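Local coordinates for protein phenol hydroxylase component phN (Pseudomonas stutzeri, PDB 3U52) that probably hydroxylates phenol and related aromatics with dioxygen at a carboxylate-bridged di-iron centre, as the large subunit of a bacterial multicomponent monooxygenase, at residues Gln81-Gln86 with Asn153-Gly158; Ser105-Ala110 with His164-Val169; His147-Tyr152 with Asn157-Gly162. All coordinates share one frame; numbering follows the deposited sequence.

Contact 1: Gln81-Gln86 with Asn153-Gly158. With CU (copper (II) ion), chain J.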
# COMPACT_ATOMS: atom_id res chain seq x y z
N GLN A 81 -7.24 9.80 -0.50
CA GLN A 81 -6.42 10.98 -0.81
C GLN A 81 -6.65 11.44 -2.27
O GLN A 81 -6.69 12.65 -2.53
CB GLN A 81 -4.92 10.82 -0.39
CG GLN A 81 -3.81 10.72 -1.49
CD GLN A 81 -2.64 9.65 -1.18
OE1 GLN A 81 -2.34 9.32 0.00
NE2 GLN A 81 -1.99 9.11 -2.28
N ASN A 82 -6.87 10.48 -3.17
CA ASN A 82 -7.11 10.76 -4.59
C ASN A 82 -8.57 10.80 -5.05
O ASN A 82 -8.86 10.75 -6.25
CB ASN A 82 -6.25 9.84 -5.46
CG ASN A 82 -4.75 10.10 -5.23
OD1 ASN A 82 -4.24 11.17 -5.58
ND2 ASN A 82 -4.07 9.16 -4.56
N ASN A 83 -9.49 10.93 -4.09
CA ASN A 83 -10.93 10.94 -4.35
C ASN A 83 -11.35 9.90 -5.36
O ASN A 83 -11.94 10.20 -6.39
CB ASN A 83 -11.37 12.33 -4.75
CG ASN A 83 -11.34 13.29 -3.59
OD1 ASN A 83 -11.94 13.05 -2.52
ND2 ASN A 83 -10.60 14.36 -3.78
N GLY A 84 -11.01 8.66 -5.04
CA GLY A 84 -11.28 7.58 -5.93
C GLY A 84 -12.75 7.28 -6.13
O GLY A 84 -13.10 6.60 -7.09
N HIS A 85 -13.63 7.78 -5.25
CA HIS A 85 -15.08 7.60 -5.43
C HIS A 85 -15.54 8.28 -6.76
O HIS A 85 -16.56 7.91 -7.37
CB HIS A 85 -15.82 8.18 -4.23
CG HIS A 85 -15.65 9.66 -4.10
ND1 HIS A 85 -14.50 10.24 -3.60
CD2 HIS A 85 -16.44 10.69 -4.49
CE1 HIS A 85 -14.61 11.55 -3.65
NE2 HIS A 85 -15.78 11.85 -4.18
N GLN A 86 -14.75 9.26 -7.24
CA GLN A 86 -15.09 9.95 -8.49
C GLN A 86 -14.90 9.08 -9.72
O GLN A 86 -15.41 9.40 -10.79
CB GLN A 86 -14.33 11.27 -8.59
CG GLN A 86 -14.59 12.22 -7.38
CD GLN A 86 -13.86 13.53 -7.53
OE1 GLN A 86 -12.92 13.63 -8.34
NE2 GLN A 86 -14.24 14.53 -6.74
N ASN A 153 -19.10 6.76 2.63
CA ASN A 153 -19.97 7.38 3.63
C ASN A 153 -19.81 8.90 3.71
O ASN A 153 -20.78 9.62 4.00
CB ASN A 153 -19.75 6.76 5.02
CG ASN A 153 -20.58 7.45 6.10
OD1 ASN A 153 -20.03 8.04 7.07
ND2 ASN A 153 -21.89 7.42 5.93
N LYS A 154 -18.61 9.40 3.47
CA LYS A 154 -18.43 10.87 3.42
C LYS A 154 -19.07 11.57 2.23
O LYS A 154 -19.30 12.81 2.29
CB LYS A 154 -16.95 11.23 3.46
CG LYS A 154 -16.28 10.62 4.70
CD LYS A 154 -14.84 11.05 4.83
CE LYS A 154 -14.19 10.24 5.93
NZ LYS A 154 -12.82 10.80 6.23
N HIS A 155 -19.35 10.84 1.15
CA HIS A 155 -19.75 11.48 -0.11
C HIS A 155 -21.12 11.06 -0.64
O HIS A 155 -21.61 11.66 -1.62
CB HIS A 155 -18.70 11.25 -1.20
CG HIS A 155 -17.42 11.98 -0.94
ND1 HIS A 155 -17.28 13.33 -1.20
CD2 HIS A 155 -16.25 11.58 -0.37
CE1 HIS A 155 -16.08 13.74 -0.81
NE2 HIS A 155 -15.43 12.69 -0.32
N PHE A 156 -21.68 10.00 -0.05
CA PHE A 156 -22.95 9.41 -0.50
C PHE A 156 -23.90 9.13 0.69
O PHE A 156 -23.44 9.03 1.82
CB PHE A 156 -22.72 8.12 -1.33
CG PHE A 156 -21.92 8.35 -2.61
CD1 PHE A 156 -22.55 8.79 -3.77
CD2 PHE A 156 -20.54 8.17 -2.61
CE1 PHE A 156 -21.81 9.03 -4.95
CE2 PHE A 156 -19.77 8.38 -3.77
CZ PHE A 156 -20.41 8.81 -4.96
N ASN A 157 -25.20 9.01 0.43
CA ASN A 157 -26.18 8.92 1.52
C ASN A 157 -26.43 7.44 1.77
O ASN A 157 -26.00 6.62 0.98
CB ASN A 157 -27.45 9.71 1.19
CG ASN A 157 -27.22 11.24 1.24
OD1 ASN A 157 -26.56 11.73 2.15
ND2 ASN A 157 -27.75 11.98 0.25
N GLY A 158 -27.06 7.09 2.88
CA GLY A 158 -27.50 5.74 3.10
C GLY A 158 -26.46 4.79 3.69
O GLY A 158 -26.76 3.62 3.94
CU CU J . -18.88 14.18 -2.24
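H85 and H155 bring the two backbones closest, their CA atoms 8.1 Å apart, where the short 3-10 turn 84-86 that follows helix 58-81 faces the C-terminal end of helix 125-155. The two imidazoles meet between them as a face-to-face stack, with centroids 3.9 Å apart and planes 12° from parallel. H85 NE2 sits over the middle of the H155 ring, while H85 CE1 reaches H155 NE2 at 3.6 Å. The first torsion of H85 (chi1 64°) sets CG between the backbone N and the carbonyl carbon and lifts the ring toward H155. Its other face is covered by CG of Q86, and N83 OD1 lies in plane at its edge. H85 ND1 is hydrogen-bonded to H151, one turn back along helix 125-155, which ties down the rotation of the ring. F156 adds an apolar flank: its CE2 edge comes to 4.0 Å from H85 CB, and that methylene lies near the plane of the phenyl ring. Histidine suits position 155 because one flat ring can both stack and bind metal. H155 ND1 holds the copper ion at 2.1 Å, and NE2 of H494 on helix 490-498 is the second protein ligand. The metal would probably polarise the H155 ring, and the stack is consistent with a fixed tilt of that ring. On the other side, N83 takes a positive phi as the C-prime residue of a Schellman motif, with G84 N bonded to F79 O and N83 N to A80 O; the chain thereby leaves helix 58-81 and turns H85 inward. A Schellman-capped helix end thus presents a histidine that backs a two-histidine copper site joining helices 125-155 and 490-498.

Contact 2: Ser105-Ala110 with His164-Val169; sequences SPLEHA and HMHDRV. With FE (Fe (III) ion), chain G.
Behind the di-iron site, on the same turn of helix 105-121 that supplies the iron ligand E108, P106 and L107 receive the imidazole of H166 from the short helix 162-166. The main contact is a CH-pi interaction: P106 CB stands 3.5 Å from the centroid of the H166 ring and only 6° off its normal, so the methylene points at the middle of the face. P106 CG lies beside it, 3.7 Å from H166 ND1. Proline fits here, being early enough in the helix to be tolerated and offering a compact, rigid hydrocarbon surface to an aromatic ring. L107 CD1 approaches obliquely at the CE1 and NE2 part of the imidazole, 3.7 Å from H166 CE1, and its side chain also packs on P175 and F179 of helix 173-184. H166 reaches helix 105-121 because its chi1 of -173° swings CG to the side away from its own backbone N, while ND1 is hydrogen-bonded to the carbonyl oxygen of S102, near the end of the preceding helix 94-103. Replacing H166 with an alanine would probably leave the S102 carbonyl without this partner and open a gap beside P106 CB and L107 CD1. E108 points elsewhere, its chain bent at chi2 (-77°) to bring OE2 to 2.3 Å from the iron, which E138 and H141 also bind. Q145 donates to E108 OE1, a second-shell bond that steadies the carboxylate. Beyond the contact, R168 NH1 closes back on H164 O at 2.9 Å, meeting a lone pair in the carbonyl plane. Glutamate, glutamate and histidine gathered on neighbouring helices are characteristic of the four-helix di-iron core of bacterial multicomponent monooxygenases, here packed from outside by helix 162-166.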
# COMPACT_ATOMS: atom_id res chain seq x y z
N SER A 105 -22.03 -6.56 6.02
CA SER A 105 -21.02 -6.32 7.08
C SER A 105 -21.44 -6.73 8.50
O SER A 105 -20.61 -7.26 9.26
CB SER A 105 -20.57 -4.87 7.15
OG SER A 105 -19.76 -4.54 6.05
N PRO A 106 -22.69 -6.41 8.89
CA PRO A 106 -23.07 -6.80 10.23
C PRO A 106 -23.05 -8.33 10.41
O PRO A 106 -22.76 -8.80 11.50
CB PRO A 106 -24.48 -6.22 10.39
CG PRO A 106 -24.51 -4.99 9.38
CD PRO A 106 -23.76 -5.65 8.20
N LEU A 107 -23.26 -9.07 9.34
CA LEU A 107 -23.12 -10.52 9.39
C LEU A 107 -21.69 -10.95 9.66
O LEU A 107 -21.47 -11.97 10.34
CB LEU A 107 -23.66 -11.15 8.10
CG LEU A 107 -25.13 -11.61 8.14
CD1 LEU A 107 -25.99 -10.93 9.17
CD2 LEU A 107 -25.78 -11.66 6.73
N GLU A 108 -20.70 -10.16 9.17
CA GLU A 108 -19.29 -10.55 9.33
C GLU A 108 -19.09 -10.50 10.85
O GLU A 108 -18.46 -11.37 11.44
CB GLU A 108 -18.34 -9.53 8.67
CG GLU A 108 -18.45 -9.36 7.12
CD GLU A 108 -17.77 -10.49 6.39
OE1 GLU A 108 -17.53 -10.38 5.17
OE2 GLU A 108 -17.48 -11.50 7.03
N HIS A 109 -19.60 -9.44 11.46
CA HIS A 109 -19.41 -9.21 12.89
C HIS A 109 -20.15 -10.25 13.75
O HIS A 109 -19.58 -10.77 14.71
CB HIS A 109 -19.87 -7.83 13.29
CG HIS A 109 -19.23 -7.36 14.55
ND1 HIS A 109 -18.01 -6.73 14.56
CD2 HIS A 109 -19.59 -7.51 15.83
CE1 HIS A 109 -17.66 -6.46 15.81
NE2 HIS A 109 -18.60 -6.94 16.60
N ALA A 110 -21.42 -10.54 13.42
CA ALA A 110 -22.11 -11.72 13.97
C ALA A 110 -21.31 -13.03 13.84
O ALA A 110 -21.31 -13.84 14.76
CB ALA A 110 -23.44 -11.88 13.32
N HIS A 164 -27.26 0.20 13.27
CA HIS A 164 -28.56 0.69 13.79
C HIS A 164 -29.73 0.24 12.90
O HIS A 164 -30.73 -0.29 13.38
CB HIS A 164 -28.53 2.22 13.94
CG HIS A 164 -29.85 2.82 14.31
ND1 HIS A 164 -30.20 3.09 15.62
CD2 HIS A 164 -30.93 3.15 13.56
CE1 HIS A 164 -31.43 3.56 15.66
NE2 HIS A 164 -31.90 3.63 14.42
N MET A 165 -29.58 0.42 11.61
CA MET A 165 -30.60 0.00 10.66
C MET A 165 -30.72 -1.51 10.58
O MET A 165 -31.86 -2.04 10.50
CB MET A 165 -30.28 0.58 9.29
CG MET A 165 -30.42 2.06 9.28
SD MET A 165 -30.21 2.66 7.63
CE MET A 165 -30.23 4.48 7.83
N HIS A 166 -29.60 -2.22 10.71
CA HIS A 166 -29.63 -3.73 10.62
C HIS A 166 -30.56 -4.37 11.64
O HIS A 166 -31.18 -5.39 11.37
CB HIS A 166 -28.21 -4.31 10.86
CG HIS A 166 -28.09 -5.79 10.63
ND1 HIS A 166 -27.94 -6.35 9.38
CD2 HIS A 166 -28.02 -6.83 11.50
CE1 HIS A 166 -27.81 -7.67 9.48
NE2 HIS A 166 -27.84 -7.99 10.77
N ASP A 167 -30.65 -3.76 12.84
CA ASP A 167 -31.53 -4.26 13.93
C ASP A 167 -33.02 -3.87 13.77
O ASP A 167 -33.87 -4.45 14.45
CB ASP A 167 -31.04 -3.77 15.30
CG ASP A 167 -29.77 -4.49 15.82
OD1 ASP A 167 -29.33 -5.49 15.23
OD2 ASP A 167 -29.21 -4.09 16.86
N ARG A 168 -33.32 -2.90 12.89
CA ARG A 168 -34.65 -2.27 12.88
C ARG A 168 -35.35 -2.34 11.55
O ARG A 168 -36.53 -2.67 11.50
CB ARG A 168 -34.58 -0.80 13.34
CG ARG A 168 -34.08 -0.66 14.77
CD ARG A 168 -33.82 0.77 15.19
NE ARG A 168 -33.37 0.84 16.60
CZ ARG A 168 -32.19 0.39 17.06
NH1 ARG A 168 -31.27 -0.15 16.26
NH2 ARG A 168 -31.93 0.48 18.36
N VAL A 169 -34.64 -1.99 10.48
CA VAL A 169 -35.24 -1.82 9.16
C VAL A 169 -35.85 -3.09 8.59
O VAL A 169 -35.24 -4.15 8.63
CB VAL A 169 -34.24 -1.21 8.13
CG1 VAL A 169 -34.85 -1.15 6.76
CG2 VAL A 169 -33.80 0.19 8.55
FE FE G . -16.05 -13.12 6.29

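Contact 3: His147-Tyr152 with Asn157-Gly162; sequences HAMSHY and NGLHDG
L159 packs back against M149 and Y152: the loop between helices 125-155 and 162-166 returns onto the first of them, in the mostly helical hydroxylase fold. The backbones come nearest at Y152 and L159, with CA atoms 7.6 Å apart, and no hydrogen bond joins the two segments. Apolar packing carries the contact, and the two methyls of L159 divide the work. CD2 faces the thioether of M149, with SD at 4.3 Å, whereas CD1 lies 4.2 Å from CB of Y152. A branched leucine suits this place because its fork can touch two residues nearly a turn apart on one helix. The bond from its CA to CB points toward the helix; the first torsion (chi1 -69°) places CG anti to the carbonyl carbon, beside the backbone N, and the second (chi2 126°) spreads the two methyls between M149 and Y152. I101 of helix 94-103 packs against L159 and M149 alike, so the cluster joins three parts of the chain.

Methionine gives M149 a flexible, polarisable side chain; its end bends away from the loop, and with A148, F100 and T222 it lines a xenon-binding pocket.

Polar bonding is directed elsewhere. The Y152 phenol leads away from L159, and its OH is hydrogen-bonded to D219. At the other end of the tyrosine, one leucine methyl also rests by the helix backbone: L159 CD1 is 3.9 Å from Y152 O.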
# COMPACT_ATOMS: atom_id res chain seq x y z
N HIS A 147 -13.73 0.29 7.27
CA HIS A 147 -12.69 1.22 6.80
C HIS A 147 -12.82 1.43 5.31
O HIS A 147 -12.66 2.56 4.85
CB HIS A 147 -11.29 0.72 7.24
CG HIS A 147 -11.09 0.79 8.73
ND1 HIS A 147 -10.32 -0.10 9.43
CD2 HIS A 147 -11.54 1.69 9.63
CE1 HIS A 147 -10.33 0.22 10.71
NE2 HIS A 147 -11.07 1.29 10.86
N ALA A 148 -13.17 0.37 4.58
CA ALA A 148 -13.33 0.43 3.11
C ALA A 148 -14.42 1.40 2.69
O ALA A 148 -14.25 2.16 1.74
CB ALA A 148 -13.61 -0.96 2.48
N MET A 149 -15.56 1.32 3.38
CA MET A 149 -16.76 2.09 3.09
C MET A 149 -16.70 3.52 3.64
O MET A 149 -17.52 4.37 3.29
CB MET A 149 -17.99 1.40 3.68
CG MET A 149 -18.40 0.07 3.00
SD MET A 149 -18.59 0.40 1.23
CE MET A 149 -17.08 -0.18 0.45
N SER A 150 -15.70 3.79 4.47
CA SER A 150 -15.62 5.02 5.20
C SER A 150 -15.68 6.23 4.28
O SER A 150 -16.41 7.18 4.54
CB SER A 150 -14.33 5.06 5.98
OG SER A 150 -14.42 6.10 6.93
N HIS A 151 -14.94 6.16 3.19
CA HIS A 151 -14.79 7.29 2.30
C HIS A 151 -16.08 7.42 1.47
O HIS A 151 -16.48 8.54 1.14
CB HIS A 151 -13.56 7.09 1.39
CG HIS A 151 -13.27 8.26 0.50
ND1 HIS A 151 -12.74 9.44 0.97
CD2 HIS A 151 -13.48 8.45 -0.83
CE1 HIS A 151 -12.57 10.29 -0.03
NE2 HIS A 151 -13.01 9.70 -1.14
N TYR A 152 -16.76 6.31 1.21
CA TYR A 152 -18.05 6.37 0.48
C TYR A 152 -19.11 7.06 1.33
O TYR A 152 -19.90 7.87 0.82
CB TYR A 152 -18.52 5.01 -0.01
CG TYR A 152 -17.74 4.47 -1.21
CD1 TYR A 152 -16.78 3.49 -1.06
CD2 TYR A 152 -18.01 4.95 -2.50
CE1 TYR A 152 -16.07 2.99 -2.18
CE2 TYR A 152 -17.31 4.51 -3.60
CZ TYR A 152 -16.35 3.52 -3.45
OH TYR A 152 -15.67 3.08 -4.57
N ASN A 157 -25.20 9.01 0.43
CA ASN A 157 -26.18 8.92 1.52
C ASN A 157 -26.43 7.44 1.77
O ASN A 157 -26.00 6.62 0.98
CB ASN A 157 -27.45 9.71 1.19
CG ASN A 157 -27.22 11.24 1.24
OD1 ASN A 157 -26.56 11.73 2.15
ND2 ASN A 157 -27.75 11.98 0.25
N GLY A 158 -27.06 7.09 2.88
CA GLY A 158 -27.50 5.74 3.10
C GLY A 158 -26.46 4.79 3.69
O GLY A 158 -26.76 3.62 3.94
N LEU A 159 -25.26 5.28 3.96
CA LEU A 159 -24.19 4.42 4.50
C LEU A 159 -23.91 4.75 5.96
O LEU A 159 -23.03 4.16 6.56
CB LEU A 159 -22.88 4.60 3.68
CG LEU A 159 -22.94 4.05 2.26
CD1 LEU A 159 -22.57 5.10 1.26
CD2 LEU A 159 -22.01 2.88 2.16
N HIS A 160 -24.69 5.66 6.55
CA HIS A 160 -24.29 6.33 7.80
C HIS A 160 -24.68 5.65 9.10
O HIS A 160 -24.17 6.04 10.18
CB HIS A 160 -24.79 7.81 7.82
CG HIS A 160 -26.25 7.95 7.53
ND1 HIS A 160 -27.21 7.83 8.50
CD2 HIS A 160 -26.92 8.14 6.37
CE1 HIS A 160 -28.41 7.96 7.97
NE2 HIS A 160 -28.27 8.14 6.67
N ASP A 161 -25.58 4.67 9.05
CA ASP A 161 -26.03 4.04 10.31
C ASP A 161 -26.32 2.54 10.13
O ASP A 161 -27.38 2.03 10.56
CB ASP A 161 -27.29 4.79 10.79
CG ASP A 161 -27.14 5.34 12.25
OD1 ASP A 161 -27.69 6.41 12.58
OD2 ASP A 161 -26.49 4.66 13.08
N GLY A 162 -25.44 1.86 9.42
CA GLY A 162 -25.55 0.43 9.12
C GLY A 162 -26.01 -0.47 10.27
O GLY A 162 -27.03 -1.16 10.13

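Overall arrangement
All three contacts are largely buried, but their distance from the chain's centre differs: contact 2 is centred about 11 Å from it, contact 3 about 18 Å and contact 1 about 25 Å. Contacts 1 and 3 both use helix 125-155, share N157 and G158, and also touch where N153 lies against H160. Contact 2 joins the preceding and following helices, 105-121 and 162-166, and meets contact 3 through M165 and H160. Chemistry varies with place: stacked imidazoles beside copper farthest from the centre, mainly apolar packing next to a xenon pocket, and a proline-histidine contact adjoining an iron ligand nearest the centre.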